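Local coordinates for periplasmic divalent cation tolerance protein (Xylella fastidiosa, PDB 2NUH) that is of unknown function but belongs to the CutA family linked to divalent cation tolerance, and may bind copper ions, at residues R29-S42 with T53-H66. Sequence-based numbering, arbitrary orientation.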
ATOM      1  N   ARG A  29     -11.055   7.137  -0.008  1.00 13.57           N
ATOM      2  CA  ARG A  29     -11.778   5.895   0.238  1.00 13.99           C
ATOM      3  C   ARG A  29     -11.358   4.797  -0.727  1.00 13.46           C
ATOM      4  O   ARG A  29     -12.164   4.032  -1.238  1.00 13.64           O
ATOM      5  CB  ARG A  29     -13.292   6.129   0.230  1.00 14.62           C
ATOM      6  CG  ARG A  29     -13.710   7.069   1.336  1.00 18.15           C
ATOM      7  CD  ARG A  29     -15.217   7.199   1.474  1.00 24.27           C
ATOM      8  NE  ARG A  29     -15.549   8.218   2.472  1.00 28.23           N
ATOM      9  CZ  ARG A  29     -15.715   7.982   3.771  1.00 30.12           C
ATOM     10  NH1 ARG A  29     -15.589   6.752   4.258  1.00 29.98           N
ATOM     11  NH2 ARG A  29     -16.010   8.985   4.590  1.00 31.06           N
ATOM     12  N   LEU A  30     -10.058   4.736  -0.972  1.00 12.84           N
ATOM     13  CA  LEU A  30      -9.495   3.651  -1.755  1.00 12.51           C
ATOM     14  C   LEU A  30      -8.912   2.586  -0.856  1.00 12.71           C
ATOM     15  O   LEU A  30      -8.682   1.464  -1.285  1.00 12.84           O
ATOM     16  CB  LEU A  30      -8.422   4.180  -2.698  1.00 12.54           C
ATOM     17  CG  LEU A  30      -8.932   5.245  -3.658  1.00 13.32           C
ATOM     18  CD1 LEU A  30      -7.806   5.664  -4.554  1.00 13.56           C
ATOM     19  CD2 LEU A  30     -10.102   4.748  -4.495  1.00 15.14           C
ATOM     20  N   ALA A  31      -8.657   2.963   0.389  1.00 12.32           N
ATOM     21  CA  ALA A  31      -8.162   2.033   1.387  1.00 12.49           C
ATOM     22  C   ALA A  31      -8.779   2.447   2.700  1.00 12.32           C
ATOM     23  O   ALA A  31      -9.031   3.626   2.914  1.00 12.67           O
ATOM     24  CB  ALA A  31      -6.653   2.105   1.470  1.00 12.66           C
ATOM     25  N   ALA A  32      -9.049   1.478   3.571  1.00 12.24           N
ATOM     26  CA  ALA A  32      -9.597   1.797   4.878  1.00 12.79           C
ATOM     27  C   ALA A  32      -8.494   2.263   5.814  1.00 12.79           C
ATOM     28  O   ALA A  32      -8.724   3.026   6.727  1.00 13.04           O
ATOM     29  CB  ALA A  32     -10.274   0.613   5.455  1.00 12.79           C
ATOM     30  N   CYS A  33      -7.287   1.774   5.592  1.00 13.35           N
ATOM     31  CA  CYS A  33      -6.186   2.162   6.447  1.00 13.81           C
ATOM     32  C   CYS A  33      -4.901   1.827   5.743  1.00 12.30           C
ATOM     33  O   CYS A  33      -4.851   0.944   4.892  1.00 12.30           O
ATOM     34  CB  CYS A  33      -6.297   1.497   7.831  1.00 15.16           C
ATOM     35  SG  CYS A  33      -4.777   1.225   8.808  0.50 16.19           S
ATOM     36  N   VAL A  34      -3.865   2.577   6.080  1.00 11.27           N
ATOM     37  CA  VAL A  34      -2.544   2.290   5.553  1.00 11.03           C
ATOM     38  C   VAL A  34      -1.575   2.337   6.704  1.00 10.79           C
ATOM     39  O   VAL A  34      -1.565   3.312   7.468  1.00 10.61           O
ATOM     40  CB  VAL A  34      -2.112   3.314   4.497  1.00 10.60           C
ATOM     41  CG1 VAL A  34      -0.693   3.017   4.042  1.00 12.03           C
ATOM     42  CG2 VAL A  34      -3.068   3.292   3.308  1.00 12.20           C
ATOM     43  N   THR A  35      -0.782   1.278   6.853  1.00 10.28           N
ATOM     44  CA  THR A  35       0.232   1.247   7.882  1.00 10.94           C
ATOM     45  C   THR A  35       1.594   1.409   7.255  1.00 11.26           C
ATOM     46  O   THR A  35       1.911   0.771   6.253  1.00 11.51           O
ATOM     47  CB  THR A  35       0.151  -0.071   8.650  1.00 11.34           C
ATOM     48  OG1 THR A  35      -1.142  -0.151   9.261  1.00 12.43           O
ATOM     49  CG2 THR A  35       1.225  -0.166   9.728  1.00 12.28           C
ATOM     50  N   GLN A  36       2.395   2.274   7.858  1.00 11.47           N
ATOM     51  CA  GLN A  36       3.751   2.504   7.421  1.00 12.99           C
ATOM     52  C   GLN A  36       4.673   1.873   8.421  1.00 13.60           C
ATOM     53  O   GLN A  36       4.483   2.024   9.632  1.00 14.32           O
ATOM     54  CB  GLN A  36       4.083   3.978   7.486  1.00 13.63           C
ATOM     55  CG  GLN A  36       3.268   4.919   6.711  1.00 16.63           C
ATOM     56  CD  GLN A  36       3.494   6.324   7.221  1.00 17.80           C
ATOM     57  OE1 GLN A  36       4.637   6.752   7.471  1.00 19.46           O
ATOM     58  NE2 GLN A  36       2.409   7.040   7.415  1.00 18.19           N
ATOM     59  N   LEU A  37       5.693   1.209   7.905  1.00 13.90           N
ATOM     60  CA  LEU A  37       6.739   0.634   8.723  1.00 15.29           C
ATOM     61  C   LEU A  37       8.038   1.305   8.288  1.00 16.40           C
ATOM     62  O   LEU A  37       8.517   1.081   7.183  1.00 14.90           O
ATOM     63  CB  LEU A  37       6.786  -0.887   8.537  1.00 15.81           C
ATOM     64  CG  LEU A  37       5.466  -1.688   8.550  1.00 17.59           C
ATOM     65  CD1 LEU A  37       5.653  -3.158   8.181  1.00 19.34           C
ATOM     66  CD2 LEU A  37       4.794  -1.596   9.893  1.00 20.05           C
ATOM     67  N   PRO A  38       8.586   2.180   9.136  1.00 17.88           N
ATOM     68  CA  PRO A  38       9.758   2.921   8.719  1.00 18.19           C
ATOM     69  C   PRO A  38      11.049   2.124   8.903  1.00 17.29           C
ATOM     70  O   PRO A  38      11.053   1.062   9.515  1.00 17.76           O
ATOM     71  CB  PRO A  38       9.733   4.164   9.636  1.00 19.33           C
ATOM     72  CG  PRO A  38       8.461   4.058  10.443  1.00 20.71           C
ATOM     73  CD  PRO A  38       8.156   2.596  10.479  1.00 18.90           C
ATOM     74  N   GLY A  39      12.130   2.642   8.340  1.00 16.28           N
ATOM     75  CA  GLY A  39      13.448   2.064   8.548  1.00 15.50           C
ATOM     76  C   GLY A  39      13.731   0.854   7.689  1.00 14.96           C
ATOM     77  O   GLY A  39      14.714   0.154   7.905  1.00 15.66           O
ATOM     78  N   ALA A  40      12.880   0.611   6.700  1.00 13.53           N
ATOM     79  CA  ALA A  40      13.071  -0.511   5.801  1.00 13.40           C
ATOM     80  C   ALA A  40      14.264  -0.269   4.905  1.00 13.34           C
ATOM     81  O   ALA A  40      14.611   0.875   4.597  1.00 13.53           O
ATOM     82  CB  ALA A  40      11.815  -0.736   4.967  1.00 14.14           C
ATOM     83  N   VAL A  41      14.894  -1.358   4.481  1.00 13.25           N
ATOM     84  CA  VAL A  41      15.944  -1.283   3.485  1.00 13.59           C
ATOM     85  C   VAL A  41      15.607  -2.313   2.448  1.00 13.48           C
ATOM     86  O   VAL A  41      15.349  -3.472   2.775  1.00 13.53           O
ATOM     87  CB  VAL A  41      17.328  -1.579   4.079  1.00 14.46           C
ATOM     88  CG1 VAL A  41      18.383  -1.657   2.986  1.00 15.49           C
ATOM     89  CG2 VAL A  41      17.709  -0.502   5.081  1.00 15.74           C
ATOM     90  N   SER A  42      15.583  -1.891   1.192  1.00 12.79           N
ATOM     91  CA  SER A  42      15.329  -2.812   0.104  1.00 13.27           C
ATOM     92  C   SER A  42      16.571  -3.005  -0.730  1.00 13.50           C
ATOM     93  O   SER A  42      17.290  -2.070  -1.004  1.00 14.29           O
ATOM     94  CB  SER A  42      14.200  -2.305  -0.762  1.00 13.57           C
ATOM     95  OG  SER A  42      13.010  -2.306   0.005  1.00 16.20           O
ATOM     96  N   THR A  53      18.228   0.689  -0.858  1.00 19.14           N
ATOM     97  CA  THR A  53      17.567   1.965  -0.703  1.00 18.33           C
ATOM     98  C   THR A  53      16.793   1.922   0.590  1.00 16.69           C
ATOM     99  O   THR A  53      16.156   0.920   0.906  1.00 14.55           O
ATOM    100  CB  THR A  53      16.643   2.280  -1.901  1.00 18.84           C
ATOM    101  OG1 THR A  53      16.047   3.576  -1.742  1.00 22.64           O
ATOM    102  CG2 THR A  53      15.565   1.244  -2.056  1.00 20.40           C
ATOM    103  N   GLN A  54      16.865   3.007   1.343  1.00 15.74           N
ATOM    104  CA  GLN A  54      16.087   3.147   2.560  1.00 16.93           C
ATOM    105  C   GLN A  54      14.666   3.432   2.147  1.00 16.06           C
ATOM    106  O   GLN A  54      14.422   4.232   1.241  1.00 16.48           O
ATOM    107  CB  GLN A  54      16.628   4.298   3.408  1.00 17.28           C
ATOM    108  CG  GLN A  54      18.070   4.087   3.863  1.00 19.94           C
ATOM    109  CD  GLN A  54      18.637   5.274   4.612  1.00 20.30           C
ATOM    110  OE1 GLN A  54      18.359   6.428   4.280  1.00 26.38           O
ATOM    111  NE2 GLN A  54      19.457   4.998   5.619  1.00 25.80           N
ATOM    112  N   GLU A  55      13.725   2.761   2.795  1.00 14.55           N
ATOM    113  CA  GLU A  55      12.336   2.894   2.414  1.00 14.22           C
ATOM    114  C   GLU A  55      11.430   2.845   3.621  1.00 13.16           C
ATOM    115  O   GLU A  55      11.852   2.538   4.730  1.00 13.13           O
ATOM    116  CB  GLU A  55      11.944   1.768   1.461  1.00 14.64           C
ATOM    117  CG  GLU A  55      12.672   1.797   0.149  1.00 16.07           C
ATOM    118  CD  GLU A  55      11.973   0.965  -0.878  1.00 17.59           C
ATOM    119  OE1 GLU A  55      11.922  -0.267  -0.716  1.00 17.64           O
ATOM    120  OE2 GLU A  55      11.413   1.536  -1.828  1.00 20.28           O
ATOM    121  N   ILE A  56      10.174   3.175   3.374  1.00 12.60           N
ATOM    122  CA  ILE A  56       9.086   2.932   4.301  1.00 12.77           C
ATOM    123  C   ILE A  56       8.245   1.855   3.660  1.00 12.06           C
ATOM    124  O   ILE A  56       7.905   1.958   2.483  1.00 11.84           O
ATOM    125  CB  ILE A  56       8.213   4.182   4.451  1.00 13.44           C
ATOM    126  CG1 ILE A  56       9.079   5.415   4.756  1.00 15.72           C
ATOM    127  CG2 ILE A  56       7.087   3.967   5.479  1.00 13.55           C
ATOM    128  CD1 ILE A  56       9.816   5.338   6.049  1.00 17.93           C
ATOM    129  N   GLN A  57       7.928   0.811   4.416  1.00 11.09           N
ATOM    130  CA  GLN A  57       7.064  -0.233   3.921  1.00 11.23           C
ATOM    131  C   GLN A  57       5.631   0.157   4.191  1.00 11.46           C
ATOM    132  O   GLN A  57       5.304   0.594   5.296  1.00 12.40           O
ATOM    133  CB  GLN A  57       7.402  -1.561   4.608  1.00 11.92           C
ATOM    134  CG  GLN A  57       6.475  -2.701   4.220  1.00 12.16           C
ATOM    135  CD  GLN A  57       6.730  -3.194   2.827  1.00 13.54           C
ATOM    136  OE1 GLN A  57       5.812  -3.281   1.995  1.00 15.15           O
ATOM    137  NE2 GLN A  57       7.970  -3.508   2.551  1.00 10.26           N
ATOM    138  N   LEU A  58       4.779   0.013   3.183  1.00 10.97           N
ATOM    139  CA  LEU A  58       3.368   0.286   3.355  1.00 11.12           C
ATOM    140  C   LEU A  58       2.584  -0.996   3.332  1.00 11.04           C
ATOM    141  O   LEU A  58       2.892  -1.919   2.570  1.00 10.91           O
ATOM    142  CB  LEU A  58       2.834   1.190   2.243  1.00 11.31           C
ATOM    143  CG  LEU A  58       3.494   2.552   2.068  1.00 12.02           C
ATOM    144  CD1 LEU A  58       2.744   3.242   0.949  1.00 15.11           C
ATOM    145  CD2 LEU A  58       3.411   3.371   3.331  1.00 13.28           C
ATOM    146  N   LEU A  59       1.576  -1.035   4.190  1.00 10.99           N
ATOM    147  CA  LEU A  59       0.602  -2.107   4.213  1.00 11.63           C
ATOM    148  C   LEU A  59      -0.735  -1.429   4.070  1.00 11.33           C
ATOM    149  O   LEU A  59      -1.198  -0.744   4.976  1.00 11.45           O
ATOM    150  CB  LEU A  59       0.639  -2.888   5.530  1.00 12.29           C
ATOM    151  CG  LEU A  59       1.866  -3.713   5.876  1.00 15.08           C
ATOM    152  CD1 LEU A  59       1.701  -4.266   7.268  1.00 17.13           C
ATOM    153  CD2 LEU A  59       2.027  -4.845   4.902  1.00 18.67           C
ATOM    154  N   ILE A  60      -1.340  -1.611   2.914  1.00 11.18           N
ATOM    155  CA  ILE A  60      -2.561  -0.911   2.570  1.00 11.64           C
ATOM    156  C   ILE A  60      -3.703  -1.888   2.675  1.00 11.75           C
ATOM    157  O   ILE A  60      -3.674  -2.935   2.045  1.00 12.20           O
ATOM    158  CB  ILE A  60      -2.462  -0.385   1.146  1.00 12.11           C
ATOM    159  CG1 ILE A  60      -1.343   0.639   1.069  1.00 11.54           C
ATOM    160  CG2 ILE A  60      -3.761   0.258   0.715  1.00 12.91           C
ATOM    161  CD1 ILE A  60      -0.770   0.797  -0.320  1.00 12.13           C
ATOM    162  N   LYS A  61      -4.716  -1.549   3.467  1.00 12.07           N
ATOM    163  CA  LYS A  61      -5.842  -2.451   3.653  1.00 12.46           C
ATOM    164  C   LYS A  61      -7.003  -1.940   2.825  1.00 11.87           C
ATOM    165  O   LYS A  61      -7.455  -0.821   2.996  1.00 12.23           O
ATOM    166  CB  LYS A  61      -6.246  -2.513   5.124  1.00 13.54           C
ATOM    167  CG  LYS A  61      -5.496  -3.545   5.958  1.00 17.97           C
ATOM    168  CD  LYS A  61      -4.098  -3.115   6.316  1.00 22.91           C
ATOM    169  CE  LYS A  61      -4.090  -2.122   7.456  1.00 24.68           C
ATOM    170  NZ  LYS A  61      -2.725  -1.612   7.691  1.00 26.61           N
ATOM    171  N   THR A  62      -7.495  -2.771   1.927  1.00 12.03           N
ATOM    172  CA  THR A  62      -8.553  -2.342   1.046  1.00 12.74           C
ATOM    173  C   THR A  62      -9.407  -3.555   0.729  1.00 13.04           C
ATOM    174  O   THR A  62      -9.287  -4.574   1.390  1.00 12.31           O
ATOM    175  CB  THR A  62      -7.973  -1.650  -0.214  1.00 13.69           C
ATOM    176  OG1 THR A  62      -9.038  -1.081  -0.988  1.00 15.03           O
ATOM    177  CG2 THR A  62      -7.149  -2.601  -1.056  1.00 13.46           C
ATOM    178  N   ASN A  63     -10.277  -3.448  -0.258  1.00 13.62           N
ATOM    179  CA  ASN A  63     -11.042  -4.603  -0.677  1.00 13.85           C
ATOM    180  C   ASN A  63     -10.934  -4.818  -2.168  1.00 13.40           C
ATOM    181  O   ASN A  63     -10.355  -3.998  -2.876  1.00 13.31           O
ATOM    182  CB  ASN A  63     -12.503  -4.512  -0.200  1.00 14.27           C
ATOM    183  CG  ASN A  63     -13.265  -3.369  -0.830  1.00 15.28           C
ATOM    184  OD1 ASN A  63     -12.796  -2.754  -1.782  1.00 15.00           O
ATOM    185  ND2 ASN A  63     -14.450  -3.076  -0.301  1.00 16.26           N
ATOM    186  N   ALA A  64     -11.499  -5.918  -2.643  1.00 13.92           N
ATOM    187  CA  ALA A  64     -11.328  -6.339  -4.015  1.00 14.11           C
ATOM    188  C   ALA A  64     -11.756  -5.249  -4.966  1.00 14.77           C
ATOM    189  O   ALA A  64     -11.082  -4.998  -5.956  1.00 15.30           O
ATOM    190  CB  ALA A  64     -12.134  -7.608  -4.289  1.00 14.47           C
ATOM    191  N   VAL A  65     -12.879  -4.600  -4.673  1.00 14.95           N
ATOM    192  CA  VAL A  65     -13.403  -3.640  -5.638  1.00 15.16           C
ATOM    193  C   VAL A  65     -12.559  -2.375  -5.693  1.00 14.68           C
ATOM    194  O   VAL A  65     -12.690  -1.592  -6.630  1.00 15.28           O
ATOM    195  CB  VAL A  65     -14.904  -3.329  -5.451  1.00 16.16           C
ATOM    196  CG1 VAL A  65     -15.722  -4.611  -5.573  1.00 16.68           C
ATOM    197  CG2 VAL A  65     -15.175  -2.605  -4.153  1.00 17.73           C
ATOM    198  N   HIS A  66     -11.681  -2.185  -4.710  1.00 13.25           N
ATOM    199  CA  HIS A  66     -10.820  -1.000  -4.710  1.00 12.54           C
ATOM    200  C   HIS A  66      -9.356  -1.281  -4.966  1.00 12.24           C
ATOM    201  O   HIS A  66      -8.567  -0.350  -5.026  1.00 11.70           O
ATOM    202  CB  HIS A  66     -10.927  -0.236  -3.391  1.00 12.85           C
ATOM    203  CG  HIS A  66     -12.256   0.398  -3.181  1.00 13.58           C
ATOM    204  ND1 HIS A  66     -13.309  -0.271  -2.595  1.00 13.78           N
ATOM    205  CD2 HIS A  66     -12.712   1.634  -3.485  1.00 15.46           C
ATOM    206  CE1 HIS A  66     -14.361   0.527  -2.551  1.00 16.16           C
ATOM    207  NE2 HIS A  66     -14.025   1.691  -3.080  1.00 17.22           N
TER
HETATM  208  O   HOH W   1     -14.549   4.440  -2.798  1.00 27.46           O
HETATM  209  O   HOH W   2      13.619   4.390   5.951  1.00 32.17           O
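Two consecutive strands, 33-38 and, after a beta bulge, 40-42, pair antiparallel with 53-63 of the long strand 50-63 in the CutA1 domain; 40-42 and 53-63 belong to a beta hairpin. Cys33, Thr35 and Leu37 form hydrogen-bonded pairs with Lys61, Leu59 and Gln57. The register slips by one at the bulge, where Gly39, at positive phi (80°), turns the corner, and pairing resumes with Ala40 opposite Glu55. Lys61 suits its place because its long chain, bent at chi2 and chi3, folds back over the sheet: NZ donates to Thr35 OG1 (2.7 Å) and to Leu59 O (3.2 Å). That carbonyl also accepts from Thr35 N, the two donors arriving from opposite faces of its plane. On the other face, branched Val34 lies alongside Ile60, CG1 to CG1 3.9 Å, and Ile60 CG2 meets the small Ala31 CB at 3.5 Å. Near the end of strand 53-63, Thr62 OG1 donates to Leu30 O (2.6 Å), in the loop before strand 33-38, and a water links His66 NE2 to Arg29 O. Helix 15-27 covers the face bearing Val34 and Gln36, touching both through Ser22, while strand 5-12 pairs along the other edge of 53-63 and helix 95-105 packs against Thr62 and His66.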